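Local atomic coordinates of Tas1 (Pseudomonas aeruginosa, PDB entry 6OX6), a protein that is a type VI secretion toxin that pyrophosphorylates adenosine nucleotides to (p)ppApp, draining ADP and ATP from competitor cells. Residues R309-V314 with E368-K373; D377-L382 with D386-V391; V266-A271 with V278-I283. One frame throughout, in Å; residues are numbered along the deposited sequence.

The three contacts follow one another along the chain in the order 3, 1, 2 and spread outward from a five-stranded mixed sheet. Contacts 3 and 1, with centres about 12 Å apart, share it: edge strand 277-280 lies antiparallel to its neighbour 308-313, and helix 256-273 packs against both. Contact 1 sets helix 367-373 against strand 308-313, deep in the chain. Contact 2, its centre about 10 Å from that of contact 1 and about 17 Å from that of contact 3, joins the next two helices, 376-383 and 385-393. Leu382 touches Ile370 and Ala279, so helix 376-383 packs against both helix 367-373 and the edge strand, in the part of the toxin present in this structure.

Contact 1. Residues R309-V314 with E368-K373; sequences RNTIIV and EMIYAK. With ACT (acetate ion), chain I.
Ile313 and Ile370 meet through aliphatic carbons alone, and the flat group beside them is the carboxylate of a bound acetate. Lys373 NZ approaches acetate O from well out of the carboxylate plane and donates a hydrogen bond of 2.6 Å; the other oxygen, OXT, comes within 4.0 Å of Ile370 CG1. Lys373 spans the gap to the acetate with a fully extended chain, CG anti to the backbone N (chi1 171°). The direct contact is small. Ile370 points from helix 367-373 at the strand, and its CD1 rests on Ile313 CG1 at 3.5 Å, the two side chains crossing at about a right angle. Thr311 CG2 touches the Ile370 CD1 methyl more loosely, at 4.5 Å. The second torsion of Ile313 (chi2 98°) departs from a staggered value and carries CD1 off toward Leu382, leaving CG1 to meet the helix. Thr311 and Ile313 lie on one side of strand 308-313, between edge strand 277-280 and strand 359-365, whereas Ile312 faces helix 256-273 across the other, a sheet sandwiched by helices. Helix 367-373 itself follows strand 359-365, which runs parallel to 308-313 and bonds to it through Asn310 and Ile312; Tyr371 joins this helix to the next ones by a T-shaped pair with Tyr388. Direct adhesion between these segments therefore rests on dispersion and the exclusion of water at buried side chains, while the lysine meets an anion probably supplied by the crystallisation liquor.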
loop_
_atom_site.group_PDB
_atom_site.type_symbol
_atom_site.label_atom_id
_atom_site.label_comp_id
_atom_site.label_asym_id
_atom_site.label_seq_id
_atom_site.Cartn_x
_atom_site.Cartn_y
_atom_site.Cartn_z
ATOM N N ARG A 309 -11.842 -4.424 -2.058
ATOM C CA ARG A 309 -10.567 -4.971 -1.628
ATOM C C ARG A 309 -10.792 -6.229 -0.812
ATOM O O ARG A 309 -11.847 -6.404 -0.203
ATOM C CB ARG A 309 -9.779 -3.937 -0.822
ATOM C CG ARG A 309 -10.448 -3.511 0.457
ATOM C CD ARG A 309 -9.445 -2.776 1.327
ATOM N NE ARG A 309 -9.988 -2.534 2.655
ATOM C CZ ARG A 309 -9.997 -3.439 3.631
ATOM N NH1 ARG A 309 -9.461 -4.645 3.435
ATOM N NH2 ARG A 309 -10.537 -3.135 4.803
ATOM N N ASN A 310 -9.788 -7.102 -0.793
ATOM C CA ASN A 310 -9.798 -8.199 0.161
ATOM C C ASN A 310 -8.363 -8.628 0.439
ATOM O O ASN A 310 -7.403 -8.062 -0.088
ATOM C CB ASN A 310 -10.664 -9.373 -0.313
ATOM C CG ASN A 310 -10.270 -9.879 -1.671
ATOM O OD1 ASN A 310 -9.104 -10.209 -1.911
ATOM N ND2 ASN A 310 -11.260 -10.026 -2.557
ATOM N N THR A 311 -8.225 -9.604 1.314
ATOM C CA THR A 311 -6.934 -10.127 1.724
ATOM C C THR A 311 -6.967 -11.641 1.594
ATOM O O THR A 311 -7.928 -12.287 2.031
ATOM C CB THR A 311 -6.594 -9.737 3.194
ATOM O OG1 THR A 311 -6.685 -8.315 3.366
ATOM C CG2 THR A 311 -5.189 -10.174 3.560
ATOM N N ILE A 312 -5.912 -12.206 1.019
ATOM C CA ILE A 312 -5.736 -13.648 0.983
ATOM C C ILE A 312 -4.683 -14.030 2.014
ATOM O O ILE A 312 -3.554 -13.522 1.994
ATOM C CB ILE A 312 -5.352 -14.131 -0.418
ATOM C CG1 ILE A 312 -6.446 -13.754 -1.422
ATOM C CG2 ILE A 312 -5.096 -15.613 -0.397
ATOM C CD1 ILE A 312 -6.095 -14.070 -2.876
ATOM N N ILE A 313 -5.054 -14.897 2.941
ATOM C CA ILE A 313 -4.142 -15.344 3.989
ATOM C C ILE A 313 -3.792 -16.783 3.675
ATOM O O ILE A 313 -4.679 -17.644 3.626
ATOM C CB ILE A 313 -4.759 -15.206 5.393
ATOM C CG1 ILE A 313 -5.122 -13.746 5.684
ATOM C CG2 ILE A 313 -3.829 -15.759 6.480
ATOM C CD1 ILE A 313 -6.590 -13.440 5.442
ATOM N N VAL A 314 -2.508 -17.044 3.425
ATOM C CA VAL A 314 -2.022 -18.394 3.165
ATOM C C VAL A 314 -0.722 -18.562 3.931
ATOM O O VAL A 314 -0.128 -17.593 4.401
ATOM C CB VAL A 314 -1.821 -18.669 1.657
ATOM C CG1 VAL A 314 -3.177 -18.817 0.944
ATOM C CG2 VAL A 314 -1.005 -17.549 1.006
ATOM N N GLU A 368 1.734 -15.052 10.124
ATOM C CA GLU A 368 2.754 -14.481 10.996
ATOM C C GLU A 368 2.914 -12.989 10.746
ATOM O O GLU A 368 3.032 -12.196 11.691
ATOM C CB GLU A 368 4.092 -15.205 10.798
ATOM C CG GLU A 368 4.094 -16.648 11.292
ATOM C CD GLU A 368 3.228 -17.596 10.438
ATOM O OE1 GLU A 368 2.829 -17.208 9.315
ATOM O OE2 GLU A 368 2.935 -18.728 10.895
HETATM N N MSE A 369 2.922 -12.600 9.476
HETATM C CA MSE A 369 3.088 -11.205 9.106
HETATM C C MSE A 369 1.919 -10.367 9.539
HETATM O O MSE A 369 2.116 -9.216 9.986
HETATM C CB MSE A 369 3.240 -11.105 7.592
HETATM C CG MSE A 369 4.647 -11.495 7.158
HETATM SE SE MSE A 369 5.965 -10.544 8.271
HETATM C CE MSE A 369 5.385 -8.704 7.872
ATOM N N ILE A 370 0.711 -10.907 9.422
ATOM C CA ILE A 370 -0.500 -10.178 9.799
ATOM C C ILE A 370 -0.582 -10.026 11.312
ATOM O O ILE A 370 -0.925 -8.956 11.829
ATOM C CB ILE A 370 -1.739 -10.882 9.234
ATOM C CG1 ILE A 370 -1.832 -10.589 7.726
ATOM C CG2 ILE A 370 -3.014 -10.394 10.010
ATOM C CD1 ILE A 370 -2.648 -11.583 6.947
ATOM N N TYR A 371 -0.283 -11.096 12.043
ATOM C CA TYR A 371 -0.140 -11.004 13.487
ATOM C C TYR A 371 0.800 -9.869 13.864
ATOM O O TYR A 371 0.507 -9.056 14.748
ATOM C CB TYR A 371 0.391 -12.333 14.030
ATOM C CG TYR A 371 0.590 -12.341 15.510
ATOM C CD1 TYR A 371 1.864 -12.310 16.067
ATOM C CD2 TYR A 371 -0.498 -12.381 16.363
ATOM C CE1 TYR A 371 2.040 -12.322 17.449
ATOM C CE2 TYR A 371 -0.342 -12.384 17.727
ATOM C CZ TYR A 371 0.930 -12.352 18.261
ATOM O OH TYR A 371 1.062 -12.358 19.625
ATOM N N ALA A 372 1.931 -9.795 13.173
ATOM C CA ALA A 372 2.947 -8.816 13.520
ATOM C C ALA A 372 2.469 -7.402 13.244
ATOM O O ALA A 372 2.680 -6.498 14.064
ATOM C CB ALA A 372 4.224 -9.110 12.739
ATOM N N LYS A 373 1.815 -7.196 12.107
ATOM C CA LYS A 373 1.510 -5.848 11.674
ATOM C C LYS A 373 0.245 -5.287 12.320
ATOM O O LYS A 373 0.242 -4.135 12.762
ATOM C CB LYS A 373 1.367 -5.812 10.155
ATOM C CG LYS A 373 0.827 -4.485 9.647
ATOM C CD LYS A 373 0.598 -4.557 8.136
ATOM C CE LYS A 373 -0.134 -3.326 7.640
ATOM N NZ LYS A 373 -0.335 -3.367 6.177
HETATM C C ACT I . -2.156 -6.499 5.441
HETATM O O ACT I . -1.883 -5.285 5.205
HETATM O OXT ACT I . -2.838 -6.985 6.390
HETATM C CH3 ACT I . -1.562 -7.534 4.398
#

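Contact 2. Residues D377-L382 with D386-V391; sequences DMARIL and DTYDAV
Arg380 lies across the ring of Tyr388 and ends at the carboxylate of Asp389. Its CG stands over one ring face, 4.0 Å from the centroid and somewhat off the normal, a CH-pi contact. Further along the extended chain, the guanidinium turns one face to the ring: Tyr388 CD2 lies 3.6 Å from Arg380 CZ, with the two planes 34° apart. Ala379 meets the ring at its edge, CB to CD1 of Tyr388 at 3.7 Å. The salt bridge runs from Arg380 NH2 to the syn lone pair of Asp389 OD1 at 2.9 Å, but it is bent (131° at the hydrogen), and the oxygen is tilted out of the guanidinium plane. These residues lie between two consecutive short helices, 376-383 and 385-393, joined by a sharp turn; their short segments approach to 8.4 Å at 121°. The first torsion of Tyr388 swings its ring into the angle between the helices. In the second shell, Arg380 NE forms a salt bridge with Glu376 one turn earlier, and NH1 bonds to Asn385 OD1 at the start of the second helix. Farther out, Thr387 and Val391 pack on Pro367 of helix 367-373.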
loop_
_atom_site.group_PDB
_atom_site.type_symbol
_atom_site.label_atom_id
_atom_site.label_comp_id
_atom_site.label_asym_id
_atom_site.label_seq_id
_atom_site.Cartn_x
_atom_site.Cartn_y
_atom_site.Cartn_z
ATOM N N ASP A 377 -7.343 -7.076 17.476
ATOM C CA ASP A 377 -8.707 -7.098 16.959
ATOM C C ASP A 377 -8.692 -7.327 15.474
ATOM O O ASP A 377 -9.490 -8.091 14.935
ATOM C CB ASP A 377 -9.434 -5.785 17.251
ATOM C CG ASP A 377 -9.805 -5.629 18.716
ATOM O OD1 ASP A 377 -9.903 -6.649 19.436
ATOM O OD2 ASP A 377 -10.038 -4.473 19.138
HETATM N N MSE A 378 -7.781 -6.648 14.785
HETATM C CA MSE A 378 -7.681 -6.757 13.339
HETATM C C MSE A 378 -7.192 -8.105 12.887
HETATM O O MSE A 378 -7.747 -8.671 11.921
HETATM C CB MSE A 378 -6.723 -5.686 12.827
HETATM C CG MSE A 378 -7.487 -4.474 12.306
HETATM SE SE MSE A 378 -8.877 -5.067 11.042
HETATM C CE MSE A 378 -7.783 -6.332 10.003
ATOM N N ALA A 379 -6.172 -8.632 13.555
ATOM C CA ALA A 379 -5.604 -9.906 13.196
ATOM C C ALA A 379 -6.605 -11.010 13.468
ATOM O O ALA A 379 -6.691 -11.973 12.697
ATOM C CB ALA A 379 -4.310 -10.086 13.975
ATOM N N ARG A 380 -7.419 -10.855 14.518
ATOM C CA ARG A 380 -8.414 -11.887 14.792
ATOM C C ARG A 380 -9.443 -11.959 13.676
ATOM O O ARG A 380 -9.889 -13.050 13.316
ATOM C CB ARG A 380 -9.119 -11.654 16.129
ATOM C CG ARG A 380 -8.275 -11.986 17.341
ATOM C CD ARG A 380 -9.115 -11.934 18.613
ATOM N NE ARG A 380 -8.342 -12.403 19.749
ATOM C CZ ARG A 380 -8.201 -13.684 20.067
ATOM N NH1 ARG A 380 -8.797 -14.622 19.332
ATOM N NH2 ARG A 380 -7.457 -14.027 21.113
ATOM N N ILE A 381 -9.837 -10.814 13.125
ATOM C CA ILE A 381 -10.777 -10.835 12.010
ATOM C C ILE A 381 -10.120 -11.434 10.771
ATOM O O ILE A 381 -10.707 -12.287 10.092
ATOM C CB ILE A 381 -11.303 -9.425 11.726
ATOM C CG1 ILE A 381 -12.002 -8.846 12.951
ATOM C CG2 ILE A 381 -12.224 -9.432 10.517
ATOM C CD1 ILE A 381 -12.488 -7.435 12.737
ATOM N N LEU A 382 -8.899 -10.992 10.445
ATOM C CA LEU A 382 -8.244 -11.485 9.230
ATOM C C LEU A 382 -7.954 -12.980 9.310
ATOM O O LEU A 382 -8.136 -13.705 8.328
ATOM C CB LEU A 382 -6.947 -10.734 8.982
ATOM C CG LEU A 382 -7.101 -9.255 8.674
ATOM C CD1 LEU A 382 -5.747 -8.591 8.438
ATOM C CD2 LEU A 382 -8.001 -9.106 7.457
ATOM N N ASP A 386 -9.056 -18.915 15.782
ATOM C CA ASP A 386 -8.194 -20.071 16.034
ATOM C C ASP A 386 -6.809 -19.899 15.412
ATOM O O ASP A 386 -5.795 -20.195 16.056
ATOM C CB ASP A 386 -8.851 -21.366 15.550
ATOM C CG ASP A 386 -10.260 -21.559 16.114
ATOM O OD1 ASP A 386 -10.651 -20.766 17.009
ATOM O OD2 ASP A 386 -10.951 -22.525 15.699
ATOM N N THR A 387 -6.729 -19.449 14.159
ATOM C CA THR A 387 -5.401 -19.161 13.629
ATOM C C THR A 387 -4.702 -18.106 14.477
ATOM O O THR A 387 -3.512 -18.244 14.780
ATOM C CB THR A 387 -5.472 -18.713 12.166
ATOM O OG1 THR A 387 -5.955 -19.791 11.357
ATOM C CG2 THR A 387 -4.083 -18.296 11.670
ATOM N N TYR A 388 -5.422 -17.045 14.874
ATOM C CA TYR A 388 -4.798 -16.017 15.707
ATOM C C TYR A 388 -4.161 -16.649 16.930
ATOM O O TYR A 388 -2.988 -16.410 17.232
ATOM C CB TYR A 388 -5.799 -14.946 16.155
ATOM C CG TYR A 388 -5.137 -13.928 17.062
ATOM C CD1 TYR A 388 -4.610 -12.761 16.548
ATOM C CD2 TYR A 388 -4.992 -14.155 18.431
ATOM C CE1 TYR A 388 -3.971 -11.830 17.365
ATOM C CE2 TYR A 388 -4.349 -13.231 19.252
ATOM C CZ TYR A 388 -3.849 -12.064 18.714
ATOM O OH TYR A 388 -3.217 -11.128 19.516
ATOM N N ASP A 389 -4.929 -17.465 17.648
ATOM C CA ASP A 389 -4.426 -18.022 18.894
ATOM C C ASP A 389 -3.244 -18.951 18.646
ATOM O O ASP A 389 -2.271 -18.940 19.407
ATOM C CB ASP A 389 -5.556 -18.737 19.640
ATOM C CG ASP A 389 -6.632 -17.765 20.135
ATOM O OD1 ASP A 389 -6.269 -16.588 20.403
ATOM O OD2 ASP A 389 -7.822 -18.171 20.259
ATOM N N ALA A 390 -3.298 -19.749 17.572
ATOM C CA ALA A 390 -2.159 -20.595 17.224
ATOM C C ALA A 390 -0.915 -19.761 16.937
ATOM O O ALA A 390 0.182 -20.080 17.417
ATOM C CB ALA A 390 -2.497 -21.471 16.018
ATOM N N VAL A 391 -1.066 -18.686 16.162
ATOM C CA VAL A 391 0.094 -17.881 15.798
ATOM C C VAL A 391 0.667 -17.181 17.023
ATOM O O VAL A 391 1.886 -17.137 17.214
ATOM C CB VAL A 391 -0.282 -16.885 14.688
ATOM C CG1 VAL A 391 0.799 -15.827 14.526
ATOM C CG2 VAL A 391 -0.490 -17.634 13.377
#

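Contact 3. Residues V266-A271 with V278-I283; sequences VADGLA and VAKAPI
An alpha-beta hairpin brings Val278, at the start of edge strand 277-280, back against Ala267 and Asp268 of the helix that precedes it. Val278 points at the helix. Its first torsion (chi1 170°) sends the two branches to different neighbours: CG1 sits 3.7 Å from Ala267 CB, whereas CG2 lies by the backbone carbonyl of the same residue, Ala267 O to Val278 CG2 3.2 Å. Asp268 OD2 is 3.6 Å from Val278 CG2; this branch also turns toward Ala271, though the modelled spacing there is too short to be trusted. Within the short segments, helix 266-271 and strand 278-280 run nearly antiparallel, 161° apart and 8.8 Å between axes, as expected when a tight connection doubles the chain back on itself. The strand then joins the sheet through the backbone of Ala279, bonded to Thr311, while Ala267 and Val278 both pack on Ile312, so that all three hydrophobic side chains share one layer between helix and sheet. Beside this apolar packing the contact becomes polar. A water donates to Asp268 OD2 at 3.3 Å and is linked weakly to Val278 N, also at 3.3 Å, a weak water bridge between the Asp268 carboxylate and the strand backbone. Lys280 bends at its last torsion (chi4 44°) and brings NZ to 4.0 Å from Asp268 OD1, beyond salt-bridge range, where a weak attraction is likely; its chain also brushes Lys260 and Asp264 of the same helix.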
loop_
_atom_site.group_PDB
_atom_site.type_symbol
_atom_site.label_atom_id
_atom_site.label_comp_id
_atom_site.label_asym_id
_atom_site.label_seq_id
_atom_site.Cartn_x
_atom_site.Cartn_y
_atom_site.Cartn_z
ATOM N N VAL A 266 -12.315 -14.434 -7.464
ATOM C CA VAL A 266 -10.967 -14.923 -7.751
ATOM C C VAL A 266 -10.179 -15.130 -6.457
ATOM O O VAL A 266 -9.407 -16.089 -6.330
ATOM C CB VAL A 266 -10.246 -13.975 -8.729
ATOM C CG1 VAL A 266 -10.399 -12.554 -8.285
ATOM C CG2 VAL A 266 -8.758 -14.308 -8.822
ATOM N N ALA A 267 -10.361 -14.245 -5.476
ATOM C CA ALA A 267 -9.680 -14.440 -4.202
ATOM C C ALA A 267 -10.033 -15.795 -3.587
ATOM O O ALA A 267 -9.138 -16.556 -3.185
ATOM C CB ALA A 267 -10.015 -13.294 -3.240
ATOM N N ASP A 268 -11.326 -16.134 -3.513
ATOM C CA ASP A 268 -11.640 -17.378 -2.810
ATOM C C ASP A 268 -11.263 -18.605 -3.626
ATOM O O ASP A 268 -10.880 -19.629 -3.044
ATOM C CB ASP A 268 -13.094 -17.447 -2.376
ATOM C CG ASP A 268 -13.238 -18.153 -1.028
ATOM O OD1 ASP A 268 -14.355 -18.608 -0.699
ATOM O OD2 ASP A 268 -12.215 -18.266 -0.297
ATOM N N GLY A 269 -11.305 -18.508 -4.955
ATOM C CA GLY A 269 -10.680 -19.516 -5.786
ATOM C C GLY A 269 -9.251 -19.768 -5.354
ATOM O O GLY A 269 -8.914 -20.865 -4.894
ATOM N N LEU A 270 -8.402 -18.744 -5.462
ATOM C CA LEU A 270 -6.994 -18.939 -5.144
ATOM C C LEU A 270 -6.785 -19.292 -3.681
ATOM O O LEU A 270 -5.861 -20.052 -3.359
ATOM C CB LEU A 270 -6.193 -17.699 -5.491
ATOM C CG LEU A 270 -6.320 -17.292 -6.943
ATOM C CD1 LEU A 270 -6.101 -15.803 -7.074
ATOM C CD2 LEU A 270 -5.291 -18.066 -7.709
ATOM N N ALA A 271 -7.601 -18.742 -2.776
ATOM C CA ALA A 271 -7.409 -19.071 -1.365
ATOM C C ALA A 271 -7.711 -20.539 -1.108
ATOM O O ALA A 271 -6.903 -21.259 -0.511
ATOM C CB ALA A 271 -8.279 -18.186 -0.478
ATOM N N VAL A 278 -9.875 -16.102 2.838
ATOM C CA VAL A 278 -10.042 -14.800 2.205
ATOM C C VAL A 278 -10.791 -14.007 3.266
ATOM O O VAL A 278 -11.845 -14.428 3.744
ATOM C CB VAL A 278 -10.684 -14.931 0.811
ATOM C CG1 VAL A 278 -11.062 -13.560 0.271
ATOM C CG2 VAL A 278 -9.739 -15.645 -0.144
ATOM N N ALA A 279 -10.238 -12.856 3.632
ATOM C CA ALA A 279 -10.927 -11.881 4.463
ATOM C C ALA A 279 -11.545 -10.878 3.500
ATOM O O ALA A 279 -10.852 -10.019 2.946
ATOM C CB ALA A 279 -9.982 -11.221 5.466
ATOM N N LYS A 280 -12.846 -11.028 3.262
ATOM C CA LYS A 280 -13.584 -10.088 2.439
ATOM C C LYS A 280 -13.965 -8.876 3.275
ATOM O O LYS A 280 -14.076 -8.956 4.495
ATOM C CB LYS A 280 -14.839 -10.743 1.861
ATOM C CG LYS A 280 -14.598 -11.989 1.016
ATOM C CD LYS A 280 -15.938 -12.489 0.461
ATOM C CE LYS A 280 -15.808 -13.759 -0.369
ATOM N NZ LYS A 280 -14.911 -14.736 0.304
ATOM N N ALA A 281 -14.170 -7.753 2.610
ATOM C CA ALA A 281 -14.464 -6.495 3.275
ATOM C C ALA A 281 -15.552 -5.786 2.487
ATOM O O ALA A 281 -15.714 -6.038 1.292
ATOM C CB ALA A 281 -13.214 -5.606 3.358
ATOM N N PRO A 282 -16.306 -4.889 3.122
ATOM C CA PRO A 282 -17.294 -4.106 2.371
ATOM C C PRO A 282 -16.608 -3.046 1.514
ATOM O O PRO A 282 -15.405 -2.787 1.619
ATOM C CB PRO A 282 -18.154 -3.468 3.465
ATOM C CG PRO A 282 -17.211 -3.337 4.631
ATOM C CD PRO A 282 -16.311 -4.546 4.558
ATOM N N ILE A 283 -17.418 -2.427 0.656
ATOM C CA ILE A 283 -16.962 -1.338 -0.197
ATOM C C ILE A 283 -16.478 -0.186 0.673
ATOM O O ILE A 283 -17.024 0.067 1.751
ATOM C CB ILE A 283 -18.118 -0.934 -1.134
ATOM C CG1 ILE A 283 -18.030 -1.698 -2.450
ATOM C CG2 ILE A 283 -18.177 0.555 -1.392
ATOM C CD1 ILE A 283 -18.276 -3.180 -2.310
HETATM O O HOH W 1 -12.038 -18.608 2.978
#